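Local structure of dally-like, isoform A (Drosophila melanogaster, 6XTZ) at residues Lys245-Ile255 with His465-Ser476; Leu128-Leu139 with Ile193-Arg201. The protein is a glypican, probably a cell-surface heparan sulfate proteoglycan, that binds Wnt and Hedgehog proteins and whose core can hold the palmitoleate lipid of Wnt. The protein carries 5 engineered substitutions. One frame throughout, in Å; residues are numbered along the deposited sequence.

Contact 1 (Lys245-Ile255 with His465-Ser476); sequences KPCTNYCVNVI and HSVCSNEDIASS
With its SG anti to the backbone N (chi1 178°), C251 reaches off its helix to C468, whose own SG stands anti to the carbonyl carbon (chi1 -62°), and the two close a disulfide with an SG-SG bond of 2.0 Å and a chi3 of -93°. I473 and I255 pack against the two sulfurs: CG2 of I473 lies 3.9 Å from C251 SG, and CG1 of I255 approaches C468 SG. Further along the helix, I255 CD1 meets V467 CG1 at 3.8 Å, while V252 sets CG1 over one face of the H465 ring in a CH-pi contact, 4.2 Å from the centroid. The link belongs to the cysteine-rich part of the glypican core, where helix 248-258 is tied to the chain that follows helix 459-467; C247, at the N-cap position, forms a second disulfide, with C483. C247 and S476 form a single beta bridge, with S476 N donating to P246 O at 2.9 Å. T248 OG1 donates to S476 O at 2.7 Å from above the carbonyl plane, and T248 N adds a weak bond to the same oxygen. A valine here would probably leave S476 O with that weak backbone bond alone from T248's position, holding S476 less firmly. S475 OG donates a hydrogen bond to C468 O at 2.9 Å, in the carbonyl plane and on a lone pair, while K245's aliphatic chain lies along the carbonyls of I473 and A474.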
# COMPACT_ATOMS: atom_id res chain seq x y z
N LYS A 245 29.98 21.24 6.60
CA LYS A 245 29.08 20.12 6.40
C LYS A 245 29.15 19.65 4.95
O LYS A 245 29.57 20.39 4.06
CB LYS A 245 27.66 20.52 6.76
CG LYS A 245 27.41 20.68 8.25
CD LYS A 245 27.66 19.39 9.00
CE LYS A 245 27.10 19.44 10.41
NZ LYS A 245 27.67 20.56 11.21
N PRO A 246 28.74 18.41 4.68
CA PRO A 246 28.70 17.93 3.29
C PRO A 246 27.65 18.67 2.49
O PRO A 246 26.65 19.16 3.03
CB PRO A 246 28.35 16.45 3.43
CG PRO A 246 28.62 16.11 4.86
CD PRO A 246 28.38 17.35 5.64
N CYS A 247 27.87 18.75 1.18
CA CYS A 247 26.89 19.36 0.30
C CYS A 247 25.62 18.51 0.25
O CYS A 247 25.67 17.28 0.37
CB CYS A 247 27.47 19.53 -1.11
SG CYS A 247 29.05 20.40 -1.19
N THR A 248 24.48 19.19 0.10
CA THR A 248 23.20 18.50 0.14
C THR A 248 23.09 17.49 -1.00
O THR A 248 22.83 16.30 -0.78
CB THR A 248 22.06 19.51 0.08
OG1 THR A 248 22.13 20.37 1.22
CG2 THR A 248 20.71 18.80 0.07
N ASN A 249 23.28 17.95 -2.24
CA ASN A 249 23.19 17.05 -3.39
C ASN A 249 24.22 15.93 -3.30
O ASN A 249 23.95 14.81 -3.74
CB ASN A 249 23.36 17.84 -4.69
CG ASN A 249 22.17 18.73 -4.99
OD1 ASN A 249 21.26 18.87 -4.17
ND2 ASN A 249 22.17 19.34 -6.16
N TYR A 250 25.40 16.22 -2.74
CA TYR A 250 26.39 15.17 -2.51
C TYR A 250 25.87 14.14 -1.52
O TYR A 250 25.96 12.93 -1.75
CB TYR A 250 27.70 15.80 -2.03
CG TYR A 250 28.79 14.82 -1.66
CD1 TYR A 250 28.97 13.65 -2.39
CD2 TYR A 250 29.64 15.07 -0.60
CE1 TYR A 250 29.97 12.75 -2.05
CE2 TYR A 250 30.64 14.18 -0.26
CZ TYR A 250 30.80 13.02 -0.99
OH TYR A 250 31.80 12.13 -0.65
N CYS A 251 25.30 14.61 -0.40
CA CYS A 251 24.71 13.69 0.57
C CYS A 251 23.57 12.89 -0.04
O CYS A 251 23.48 11.68 0.18
CB CYS A 251 24.23 14.47 1.80
SG CYS A 251 23.44 13.45 3.07
N VAL A 252 22.69 13.55 -0.80
CA VAL A 252 21.54 12.86 -1.37
C VAL A 252 21.98 11.75 -2.32
O VAL A 252 21.44 10.64 -2.31
CB VAL A 252 20.59 13.86 -2.06
CG1 VAL A 252 19.51 13.12 -2.84
CG2 VAL A 252 19.97 14.80 -1.04
N ASN A 253 22.99 12.03 -3.15
CA ASN A 253 23.48 11.02 -4.08
C ASN A 253 24.07 9.82 -3.35
O ASN A 253 23.95 8.69 -3.83
CB ASN A 253 24.52 11.63 -5.02
CG ASN A 253 23.89 12.49 -6.10
OD1 ASN A 253 22.76 12.24 -6.52
ND2 ASN A 253 24.63 13.50 -6.55
N VAL A 254 24.71 10.04 -2.21
CA VAL A 254 25.30 8.94 -1.46
C VAL A 254 24.21 8.07 -0.84
O VAL A 254 24.24 6.84 -0.95
CB VAL A 254 26.28 9.46 -0.40
CG1 VAL A 254 26.79 8.32 0.47
CG2 VAL A 254 27.45 10.17 -1.07
N ILE A 255 23.24 8.70 -0.18
CA ILE A 255 22.16 7.93 0.43
C ILE A 255 21.34 7.21 -0.63
O ILE A 255 20.89 6.07 -0.43
CB ILE A 255 21.28 8.83 1.32
CG1 ILE A 255 22.15 9.67 2.25
CG2 ILE A 255 20.31 7.99 2.13
CD1 ILE A 255 22.93 8.86 3.26
N HIS A 465 16.54 12.43 1.10
CA HIS A 465 16.36 13.81 1.54
C HIS A 465 16.05 13.89 3.03
O HIS A 465 16.43 14.86 3.69
CB HIS A 465 15.24 14.47 0.73
CG HIS A 465 15.49 14.47 -0.74
ND1 HIS A 465 16.11 15.52 -1.39
CD2 HIS A 465 15.23 13.54 -1.69
CE1 HIS A 465 16.21 15.24 -2.68
NE2 HIS A 465 15.68 14.05 -2.89
N SER A 466 15.39 12.87 3.58
CA SER A 466 15.11 12.86 5.01
C SER A 466 16.36 12.57 5.82
O SER A 466 16.57 13.15 6.89
CB SER A 466 14.01 11.84 5.32
OG SER A 466 13.81 11.72 6.72
N VAL A 467 17.21 11.66 5.33
CA VAL A 467 18.44 11.33 6.05
C VAL A 467 19.39 12.52 6.08
O VAL A 467 20.04 12.78 7.10
CB VAL A 467 19.10 10.09 5.41
CG1 VAL A 467 20.46 9.82 6.05
CG2 VAL A 467 18.20 8.88 5.54
N CYS A 468 19.47 13.28 4.99
CA CYS A 468 20.39 14.40 4.89
C CYS A 468 19.89 15.66 5.59
O CYS A 468 20.49 16.72 5.41
CB CYS A 468 20.69 14.71 3.42
SG CYS A 468 21.48 13.36 2.52
N SER A 469 18.83 15.57 6.39
CA SER A 469 18.28 16.73 7.08
C SER A 469 18.25 16.58 8.60
O SER A 469 17.73 17.48 9.28
CB SER A 469 16.85 17.02 6.58
OG SER A 469 16.86 17.41 5.22
N ASN A 470 18.78 15.49 9.15
CA ASN A 470 18.75 15.27 10.59
C ASN A 470 19.96 15.94 11.25
O ASN A 470 20.80 16.56 10.60
CB ASN A 470 18.70 13.78 10.90
CG ASN A 470 19.83 13.00 10.25
OD1 ASN A 470 20.82 13.56 9.79
ND2 ASN A 470 19.69 11.68 10.22
N GLU A 471 20.04 15.82 12.58
CA GLU A 471 21.15 16.40 13.31
C GLU A 471 22.45 15.64 13.07
O GLU A 471 23.54 16.21 13.19
CB GLU A 471 20.85 16.43 14.81
CG GLU A 471 19.52 17.06 15.16
CD GLU A 471 19.19 16.92 16.63
OE1 GLU A 471 20.03 16.39 17.39
OE2 GLU A 471 18.08 17.34 17.04
N ASP A 472 22.35 14.35 12.73
CA ASP A 472 23.55 13.53 12.58
C ASP A 472 24.39 13.99 11.40
O ASP A 472 25.63 14.00 11.48
CB ASP A 472 23.16 12.06 12.42
CG ASP A 472 22.22 11.59 13.50
OD1 ASP A 472 22.35 12.07 14.65
OD2 ASP A 472 21.34 10.75 13.21
N ILE A 473 23.75 14.38 10.30
CA ILE A 473 24.49 14.78 9.11
C ILE A 473 24.38 16.28 8.95
O ILE A 473 25.40 16.99 8.92
CB ILE A 473 23.98 14.04 7.87
CG1 ILE A 473 24.13 12.53 8.05
CG2 ILE A 473 24.70 14.51 6.63
CD1 ILE A 473 23.70 11.73 6.85
N ALA A 474 23.15 16.77 8.84
CA ALA A 474 22.84 18.20 8.75
C ALA A 474 23.62 18.86 7.61
O ALA A 474 24.32 19.86 7.80
CB ALA A 474 23.12 18.90 10.09
N SER A 475 23.49 18.28 6.42
CA SER A 475 24.22 18.75 5.26
C SER A 475 23.86 20.20 4.93
O SER A 475 22.73 20.64 5.15
CB SER A 475 23.94 17.86 4.05
OG SER A 475 22.56 17.83 3.75
N SER A 476 24.83 20.93 4.41
CA SER A 476 24.63 22.33 4.06
C SER A 476 24.00 22.45 2.68
O SER A 476 24.39 21.75 1.74
CB SER A 476 25.96 23.09 4.10
OG SER A 476 25.78 24.44 3.73

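Contact 2 (Leu128-Leu139 with Ile193-Arg201); sequences LETYFANGRVDL and IKRSFVATR
R201 is the knob of this interface: its side chain runs extended from CG to NE into the hollow formed by Y131, F132, A133 and N134, where helix 118-134 ends. NH1 donates to F132 O at 3.1 Å, coming from above that carbonyl's plane, and makes a weak bond to A133 O, while one guanidinium face lies on the peptide between N134 and G135. G135, at positive phi, brings its CA within 3.5 Å of R201 NE, and a side chain there would point at the arginine. The Y131 ring is a wedge between the helices, carried there by a CG anti to the backbone N (chi1 171°). R201 CD packs over one of its faces, 4.1 Å from the centroid, and L139 CD1 lies against the other, offset toward the rim. F197 O sits in plane at the ring's edge, and V198 CG2 closes on the hydroxyl. A second bump, the F197 ring, takes L128 CD2 over one face, 4.1 Å from the ring centroid, the two side chains crossing at about a right angle. L139 fills the hollow lined by K194, F197 and V198, its CD1 3.7 Å from F197 CB. The axes of 128-134 and 193-201 approach to 9.6 Å and cross at -29°, a near-parallel helix pair within the elongated all-helical glypican core, whose I193 end touches the bound O-palmitoleoyl serine.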
# COMPACT_ATOMS: atom_id res chain seq x y z
N LEU A 128 -21.66 -13.01 1.55
CA LEU A 128 -21.04 -11.70 1.47
C LEU A 128 -20.02 -11.50 2.58
O LEU A 128 -18.93 -10.95 2.35
CB LEU A 128 -22.10 -10.60 1.52
CG LEU A 128 -23.03 -10.51 0.31
CD1 LEU A 128 -24.05 -9.40 0.51
CD2 LEU A 128 -22.23 -10.28 -0.96
N GLU A 129 -20.35 -11.94 3.80
CA GLU A 129 -19.39 -11.85 4.90
C GLU A 129 -18.18 -12.73 4.64
O GLU A 129 -17.05 -12.35 4.97
CB GLU A 129 -20.07 -12.25 6.22
CG GLU A 129 -21.23 -11.36 6.62
CD GLU A 129 -21.84 -11.79 7.94
OE1 GLU A 129 -21.16 -12.49 8.72
OE2 GLU A 129 -23.02 -11.44 8.19
N THR A 130 -18.39 -13.92 4.06
CA THR A 130 -17.28 -14.81 3.78
C THR A 130 -16.36 -14.22 2.72
O THR A 130 -15.13 -14.37 2.80
CB THR A 130 -17.80 -16.18 3.34
OG1 THR A 130 -18.62 -16.73 4.38
CG2 THR A 130 -16.65 -17.13 3.07
N TYR A 131 -16.92 -13.54 1.71
CA TYR A 131 -16.07 -12.95 0.68
C TYR A 131 -15.17 -11.88 1.28
O TYR A 131 -13.96 -11.84 0.99
CB TYR A 131 -16.90 -12.35 -0.45
CG TYR A 131 -16.02 -11.55 -1.38
CD1 TYR A 131 -15.18 -12.18 -2.28
CD2 TYR A 131 -15.99 -10.16 -1.32
CE1 TYR A 131 -14.34 -11.46 -3.11
CE2 TYR A 131 -15.16 -9.43 -2.15
CZ TYR A 131 -14.34 -10.08 -3.04
OH TYR A 131 -13.51 -9.37 -3.87
N PHE A 132 -15.73 -10.97 2.09
CA PHE A 132 -14.91 -9.92 2.67
C PHE A 132 -13.85 -10.49 3.60
O PHE A 132 -12.79 -9.89 3.78
CB PHE A 132 -15.77 -8.90 3.41
CG PHE A 132 -15.00 -7.73 3.93
CD1 PHE A 132 -14.57 -6.73 3.07
CD2 PHE A 132 -14.68 -7.63 5.28
CE1 PHE A 132 -13.84 -5.65 3.55
CE2 PHE A 132 -13.96 -6.55 5.76
CZ PHE A 132 -13.54 -5.56 4.89
N ALA A 133 -14.12 -11.66 4.19
CA ALA A 133 -13.17 -12.27 5.12
C ALA A 133 -12.00 -12.91 4.38
O ALA A 133 -10.84 -12.58 4.63
CB ALA A 133 -13.88 -13.29 6.00
N ASN A 134 -12.28 -13.83 3.46
CA ASN A 134 -11.23 -14.58 2.78
C ASN A 134 -11.23 -14.45 1.26
O ASN A 134 -10.26 -14.89 0.63
CB ASN A 134 -11.31 -16.08 3.16
CG ASN A 134 -12.65 -16.71 2.80
OD1 ASN A 134 -13.31 -16.32 1.83
ND2 ASN A 134 -13.05 -17.71 3.58
N GLY A 135 -12.28 -13.90 0.66
CA GLY A 135 -12.29 -13.68 -0.77
C GLY A 135 -12.54 -14.90 -1.62
O GLY A 135 -12.39 -14.81 -2.85
N ARG A 136 -12.90 -16.03 -1.03
CA ARG A 136 -13.13 -17.26 -1.79
C ARG A 136 -14.62 -17.44 -2.08
O ARG A 136 -15.25 -18.44 -1.75
CB ARG A 136 -12.56 -18.45 -1.04
CG ARG A 136 -11.04 -18.41 -0.91
CD ARG A 136 -10.43 -19.74 -0.48
NE ARG A 136 -10.38 -19.89 0.97
CZ ARG A 136 -11.03 -20.84 1.64
NH1 ARG A 136 -11.78 -21.72 1.00
NH2 ARG A 136 -10.93 -20.90 2.96
N VAL A 137 -15.19 -16.42 -2.73
CA VAL A 137 -16.60 -16.41 -3.11
C VAL A 137 -16.73 -15.76 -4.48
O VAL A 137 -16.18 -14.67 -4.71
CB VAL A 137 -17.48 -15.66 -2.08
CG1 VAL A 137 -18.89 -15.47 -2.62
CG2 VAL A 137 -17.51 -16.39 -0.75
N ASP A 138 -17.44 -16.42 -5.39
CA ASP A 138 -17.79 -15.84 -6.68
C ASP A 138 -19.06 -15.02 -6.48
O ASP A 138 -20.16 -15.57 -6.41
CB ASP A 138 -17.98 -16.93 -7.73
CG ASP A 138 -18.07 -16.39 -9.15
OD1 ASP A 138 -18.43 -15.20 -9.32
OD2 ASP A 138 -17.78 -17.15 -10.09
N LEU A 139 -18.91 -13.70 -6.38
CA LEU A 139 -20.03 -12.85 -5.98
C LEU A 139 -21.15 -12.88 -7.02
O LEU A 139 -22.32 -13.04 -6.67
CB LEU A 139 -19.54 -11.42 -5.75
CG LEU A 139 -18.67 -11.21 -4.51
CD1 LEU A 139 -18.12 -9.79 -4.46
CD2 LEU A 139 -19.46 -11.53 -3.25
N ILE A 193 -23.37 -4.41 -6.29
CA ILE A 193 -22.95 -5.05 -5.05
C ILE A 193 -21.59 -5.71 -5.22
O ILE A 193 -20.70 -5.59 -4.37
CB ILE A 193 -24.01 -6.05 -4.58
CG1 ILE A 193 -25.27 -5.32 -4.10
CG2 ILE A 193 -23.46 -6.94 -3.47
CD1 ILE A 193 -26.37 -6.25 -3.64
N LYS A 194 -21.40 -6.42 -6.34
CA LYS A 194 -20.13 -7.11 -6.58
C LYS A 194 -18.98 -6.11 -6.66
O LYS A 194 -17.93 -6.30 -6.03
CB LYS A 194 -20.22 -7.94 -7.85
CG LYS A 194 -18.94 -8.65 -8.25
CD LYS A 194 -18.21 -7.92 -9.37
CE LYS A 194 -17.03 -8.70 -9.88
NZ LYS A 194 -16.28 -7.95 -10.93
N ARG A 195 -19.15 -5.04 -7.44
CA ARG A 195 -18.12 -4.02 -7.53
C ARG A 195 -17.79 -3.43 -6.17
O ARG A 195 -16.62 -3.20 -5.84
CB ARG A 195 -18.56 -2.90 -8.48
CG ARG A 195 -18.65 -3.28 -9.94
CD ARG A 195 -19.35 -2.17 -10.70
NE ARG A 195 -19.27 -2.33 -12.15
CZ ARG A 195 -19.81 -1.48 -13.01
NH1 ARG A 195 -20.47 -0.41 -12.57
NH2 ARG A 195 -19.69 -1.68 -14.32
N SER A 196 -18.82 -3.20 -5.35
CA SER A 196 -18.61 -2.57 -4.05
C SER A 196 -17.81 -3.47 -3.12
O SER A 196 -16.87 -3.02 -2.45
CB SER A 196 -19.96 -2.21 -3.42
OG SER A 196 -19.77 -1.45 -2.24
N PHE A 197 -18.15 -4.76 -3.08
CA PHE A 197 -17.47 -5.67 -2.16
C PHE A 197 -16.05 -5.97 -2.63
O PHE A 197 -15.14 -6.13 -1.80
CB PHE A 197 -18.27 -6.96 -2.01
CG PHE A 197 -19.29 -6.91 -0.91
CD1 PHE A 197 -20.54 -6.34 -1.13
CD2 PHE A 197 -19.00 -7.43 0.34
CE1 PHE A 197 -21.47 -6.29 -0.12
CE2 PHE A 197 -19.94 -7.37 1.36
CZ PHE A 197 -21.17 -6.80 1.13
N VAL A 198 -15.83 -6.06 -3.94
CA VAL A 198 -14.48 -6.28 -4.44
C VAL A 198 -13.60 -5.07 -4.15
O VAL A 198 -12.46 -5.21 -3.68
CB VAL A 198 -14.51 -6.61 -5.95
CG1 VAL A 198 -13.09 -6.69 -6.50
CG2 VAL A 198 -15.24 -7.92 -6.19
N ALA A 199 -14.11 -3.87 -4.41
CA ALA A 199 -13.34 -2.66 -4.15
C ALA A 199 -13.08 -2.48 -2.66
O ALA A 199 -12.00 -2.04 -2.26
CB ALA A 199 -14.05 -1.44 -4.73
N THR A 200 -14.07 -2.82 -1.82
CA THR A 200 -13.91 -2.64 -0.38
C THR A 200 -12.87 -3.60 0.18
O THR A 200 -11.99 -3.20 0.95
CB THR A 200 -15.25 -2.82 0.33
OG1 THR A 200 -16.22 -1.93 -0.24
CG2 THR A 200 -15.11 -2.54 1.81
N ARG A 201 -12.95 -4.88 -0.19
CA ARG A 201 -12.00 -5.86 0.30
C ARG A 201 -10.59 -5.57 -0.22
O ARG A 201 -9.62 -5.59 0.55
CB ARG A 201 -12.43 -7.27 -0.09
CG ARG A 201 -11.32 -8.29 0.04
CD ARG A 201 -11.82 -9.71 -0.18
NE ARG A 201 -10.71 -10.65 -0.28
CZ ARG A 201 -10.06 -11.17 0.76
NH1 ARG A 201 -10.42 -10.83 2.00
NH2 ARG A 201 -9.06 -12.01 0.57

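In the fold
Contact 2 comes first along the chain and closes before contact 1 opens, so the two are in series. Their centres are about 47 Å apart, the nearest atoms about 30 Å, on opposite sides of the chain's centre. They share no segment, but both border helix 51-110: V467 of contact 1 touches L65 and H68, whereas F132 and F197 of contact 2 meet F91 and L95. That one long helix thus runs past both regions of an elongated, strand-free fold. Residues 465-476 lie beyond the unmodelled residues 324-437, at and after the end of helix 459-467, and are covalently returned to the earlier chain in contact 1; contact 2 instead pairs helices beside the pocket for the palmitoleoyl group.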